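Local coordinates for protein L-talarate/Galactarate Dehydratase (Salmonella typhimurium, PDB 2PP0) that dehydrates both L-talarate and galactarate to 5-keto-4-deoxy-D-glucarate with one magnesium ion per subunit, and also epimerizes L-talarate to galactarate, at residues E359-R364 with S371-L376. Numbering follows the deposited sequence.
Sequences EQLELR and SDRHGL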
ATOM      1  N   GLU B 359      15.337   7.996  22.908  1.00 35.45           N
ATOM      2  CA  GLU B 359      15.425   6.540  22.850  1.00 34.98           C
ATOM      3  C   GLU B 359      16.464   6.037  21.847  1.00 36.47           C
ATOM      4  O   GLU B 359      16.741   6.692  20.843  1.00 35.89           O
ATOM      5  CB  GLU B 359      14.052   5.959  22.492  1.00 34.80           C
ATOM      6  CG  GLU B 359      12.895   6.513  23.328  1.00 35.70           C
ATOM      7  CD  GLU B 359      12.337   7.826  22.794  1.00 37.75           C
ATOM      8  OE1 GLU B 359      12.956   8.429  21.891  1.00 37.18           O
ATOM      9  OE2 GLU B 359      11.273   8.260  23.283  1.00 38.82           O
ATOM     10  N   GLN B 360      17.032   4.869  22.126  1.00 35.48           N
ATOM     11  CA  GLN B 360      18.031   4.264  21.253  1.00 36.90           C
ATOM     12  C   GLN B 360      17.553   2.873  20.840  1.00 37.67           C
ATOM     13  O   GLN B 360      16.857   2.204  21.604  1.00 36.92           O
ATOM     14  CB  GLN B 360      19.377   4.147  21.979  1.00 37.25           C
ATOM     15  CG  GLN B 360      19.953   5.469  22.494  1.00 39.66           C
ATOM     16  CD  GLN B 360      20.115   6.516  21.400  1.00 42.57           C
ATOM     17  OE1 GLN B 360      20.621   6.223  20.313  1.00 42.87           O
ATOM     18  NE2 GLN B 360      19.698   7.746  21.688  1.00 42.28           N
ATOM     19  N   LEU B 361      17.924   2.441  19.638  1.00 36.37           N
ATOM     20  CA  LEU B 361      17.528   1.126  19.138  1.00 36.84           C
ATOM     21  C   LEU B 361      18.429   0.012  19.662  1.00 37.46           C
ATOM     22  O   LEU B 361      19.619   0.213  19.906  1.00 36.57           O
ATOM     23  CB  LEU B 361      17.542   1.106  17.607  1.00 36.37           C
ATOM     24  CG  LEU B 361      16.449   1.907  16.900  1.00 35.42           C
ATOM     25  CD1 LEU B 361      16.723   1.935  15.402  1.00 35.58           C
ATOM     26  CD2 LEU B 361      15.090   1.292  17.193  1.00 36.23           C
ATOM     27  N   GLU B 362      17.850  -1.172  19.820  1.00 38.09           N
ATOM     28  CA  GLU B 362      18.581  -2.324  20.326  1.00 38.79           C
ATOM     29  C   GLU B 362      19.265  -3.113  19.216  1.00 37.79           C
ATOM     30  O   GLU B 362      18.604  -3.633  18.318  1.00 37.64           O
ATOM     31  CB  GLU B 362      17.619  -3.243  21.086  1.00 41.77           C
ATOM     32  CG  GLU B 362      18.279  -4.436  21.771  1.00 46.49           C
ATOM     33  CD  GLU B 362      17.260  -5.448  22.289  1.00 48.62           C
ATOM     34  OE1 GLU B 362      16.281  -5.029  22.940  1.00 50.95           O
ATOM     35  OE2 GLU B 362      17.439  -6.663  22.046  1.00 51.53           O
ATOM     36  N   LEU B 363      20.591  -3.194  19.280  1.00 36.88           N
ATOM     37  CA  LEU B 363      21.371  -3.950  18.307  1.00 36.76           C
ATOM     38  C   LEU B 363      21.823  -5.231  18.999  1.00 37.99           C
ATOM     39  O   LEU B 363      22.556  -5.187  19.988  1.00 37.43           O
ATOM     40  CB  LEU B 363      22.599  -3.155  17.845  1.00 35.99           C
ATOM     41  CG  LEU B 363      23.536  -3.882  16.867  1.00 37.38           C
ATOM     42  CD1 LEU B 363      22.785  -4.222  15.579  1.00 35.85           C
ATOM     43  CD2 LEU B 363      24.748  -2.998  16.551  1.00 36.24           C
ATOM     44  N   ARG B 364      21.384  -6.371  18.478  1.00 38.30           N
ATOM     45  CA  ARG B 364      21.732  -7.654  19.068  1.00 38.90           C
ATOM     46  C   ARG B 364      21.879  -8.756  18.024  1.00 38.40           C
ATOM     47  O   ARG B 364      21.029  -8.922  17.148  1.00 37.68           O
ATOM     48  CB  ARG B 364      20.669  -8.037  20.110  1.00 40.61           C
ATOM     49  CG  ARG B 364      20.773  -9.459  20.640  1.00 44.96           C
ATOM     50  CD  ARG B 364      20.036  -9.610  21.975  1.00 46.34           C
ATOM     51  NE  ARG B 364      18.619  -9.233  21.917  1.00 48.67           N
ATOM     52  CZ  ARG B 364      17.655  -9.983  21.385  1.00 49.16           C
ATOM     53  NH1 ARG B 364      17.940 -11.167  20.849  1.00 50.25           N
ATOM     54  NH2 ARG B 364      16.399  -9.551  21.396  1.00 48.03           N
ATOM     55  N   SER B 371      11.303  -1.966  18.795  1.00 32.58           N
ATOM     56  CA  SER B 371      10.832  -1.895  20.172  1.00 32.34           C
ATOM     57  C   SER B 371       9.310  -1.845  20.201  1.00 33.28           C
ATOM     58  O   SER B 371       8.656  -1.759  19.159  1.00 32.21           O
ATOM     59  CB  SER B 371      11.405  -0.664  20.879  1.00 32.61           C
ATOM     60  OG  SER B 371      10.751   0.522  20.464  1.00 32.38           O
ATOM     61  N   ASP B 372       8.751  -1.900  21.403  1.00 31.99           N
ATOM     62  CA  ASP B 372       7.307  -1.860  21.571  1.00 32.89           C
ATOM     63  C   ASP B 372       6.777  -0.431  21.525  1.00 31.97           C
ATOM     64  O   ASP B 372       5.570  -0.214  21.586  1.00 32.86           O
ATOM     65  CB  ASP B 372       6.923  -2.505  22.903  1.00 35.99           C
ATOM     66  CG  ASP B 372       7.432  -1.717  24.094  1.00 38.72           C
ATOM     67  OD1 ASP B 372       8.648  -1.431  24.152  1.00 42.98           O
ATOM     68  OD2 ASP B 372       6.618  -1.382  24.971  1.00 43.20           O
ATOM     69  N   ARG B 373       7.671   0.547  21.423  1.00 30.95           N
ATOM     70  CA  ARG B 373       7.240   1.943  21.366  1.00 31.13           C
ATOM     71  C   ARG B 373       6.361   2.179  20.134  1.00 31.17           C
ATOM     72  O   ARG B 373       6.581   1.574  19.088  1.00 31.64           O
ATOM     73  CB  ARG B 373       8.463   2.871  21.365  1.00 32.26           C
ATOM     74  CG  ARG B 373       9.264   2.815  22.675  1.00 34.30           C
ATOM     75  CD  ARG B 373      10.324   3.914  22.770  1.00 36.22           C
ATOM     76  NE  ARG B 373      11.412   3.731  21.811  1.00 39.14           N
ATOM     77  CZ  ARG B 373      12.359   2.804  21.916  1.00 40.83           C
ATOM     78  NH1 ARG B 373      12.367   1.970  22.948  1.00 41.99           N
ATOM     79  NH2 ARG B 373      13.292   2.700  20.982  1.00 40.53           N
ATOM     80  N   HIS B 374       5.363   3.048  20.262  1.00 30.65           N
ATOM     81  CA  HIS B 374       4.437   3.324  19.163  1.00 32.42           C
ATOM     82  C   HIS B 374       4.991   4.282  18.100  1.00 33.76           C
ATOM     83  O   HIS B 374       5.938   5.031  18.355  1.00 33.53           O
ATOM     84  CB  HIS B 374       3.122   3.873  19.723  1.00 32.57           C
ATOM     85  CG  HIS B 374       2.462   2.961  20.712  1.00 34.67           C
ATOM     86  ND1 HIS B 374       1.290   3.287  21.360  1.00 35.49           N
ATOM     87  CD2 HIS B 374       2.814   1.733  21.165  1.00 35.67           C
ATOM     88  CE1 HIS B 374       0.948   2.301  22.172  1.00 36.45           C
ATOM     89  NE2 HIS B 374       1.856   1.347  22.072  1.00 36.32           N
ATOM     90  N   GLY B 375       4.388   4.251  16.912  1.00 32.50           N
ATOM     91  CA  GLY B 375       4.839   5.111  15.828  1.00 28.86           C
ATOM     92  C   GLY B 375       6.293   4.826  15.510  1.00 27.80           C
ATOM     93  O   GLY B 375       6.715   3.672  15.527  1.00 25.87           O
ATOM     94  N   LEU B 376       7.068   5.867  15.210  1.00 26.95           N
ATOM     95  CA  LEU B 376       8.481   5.673  14.916  1.00 28.60           C
ATOM     96  C   LEU B 376       9.191   5.167  16.166  1.00 28.31           C
ATOM     97  O   LEU B 376      10.229   4.517  16.081  1.00 28.34           O
ATOM     98  CB  LEU B 376       9.118   6.990  14.450  1.00 28.08           C
ATOM     99  CG  LEU B 376       8.552   7.551  13.145  1.00 27.39           C
ATOM    100  CD1 LEU B 376       9.138   8.938  12.857  1.00 28.13           C
ATOM    101  CD2 LEU B 376       8.872   6.579  12.017  1.00 29.00           C
TER
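Arg-373 lays one face of its guanidinium group against the aliphatic part of Glu-359. Glu-359 CB sits 3.3 Å above the guanidinium plane, toward its rim, and Glu-359 CG lies 3.5 Å from Arg-373 NE. The opposite face is covered by Ser-371 OG, 3.1 Å above the plane and over its centre. The flat group is thus sandwiched between a methylene and a hydroxyl. Ser-371 OG also accepts a hydrogen bond from Arg-373 N at 3.2 Å, which makes an ST turn.

The opposite charges do not pair. The Glu-359 chain bends at chi2 (84°) and carries its carboxylate past the arginine, leaving OE2 4.8 Å from Arg-373 NE. The charges may still attract each other weakly at this distance. Glu-359 OE1 instead takes a hydrogen bond from Thr-379 N. Arg-373 NE donates to Gly-377 O, and NH1 to Asn-17 OD1 of the second subunit, so the guanidinium is held along its rim as well as over its faces. Its NH2 comes within 3.7 Å of Gln-360 O and 4.4 Å of Leu-361 CD2, both loose approaches.

This is a small surface contact by the second subunit, in the enolase C-terminal domain-like region of this mandelate racemase/muconate lactonizing enzyme family member. Segment 359-364 runs into the strand at 362-364, an outermost strand, within this chain, of a mixed sheet. That strand pairs antiparallel with strand 367-369, and segment 371-376 lies in the loop between strand 367-369 and helix 382-386. Leu-361 packs on Met-368 of strand 367-369, while Leu-376 reaches Ile-137 of helix 127-146.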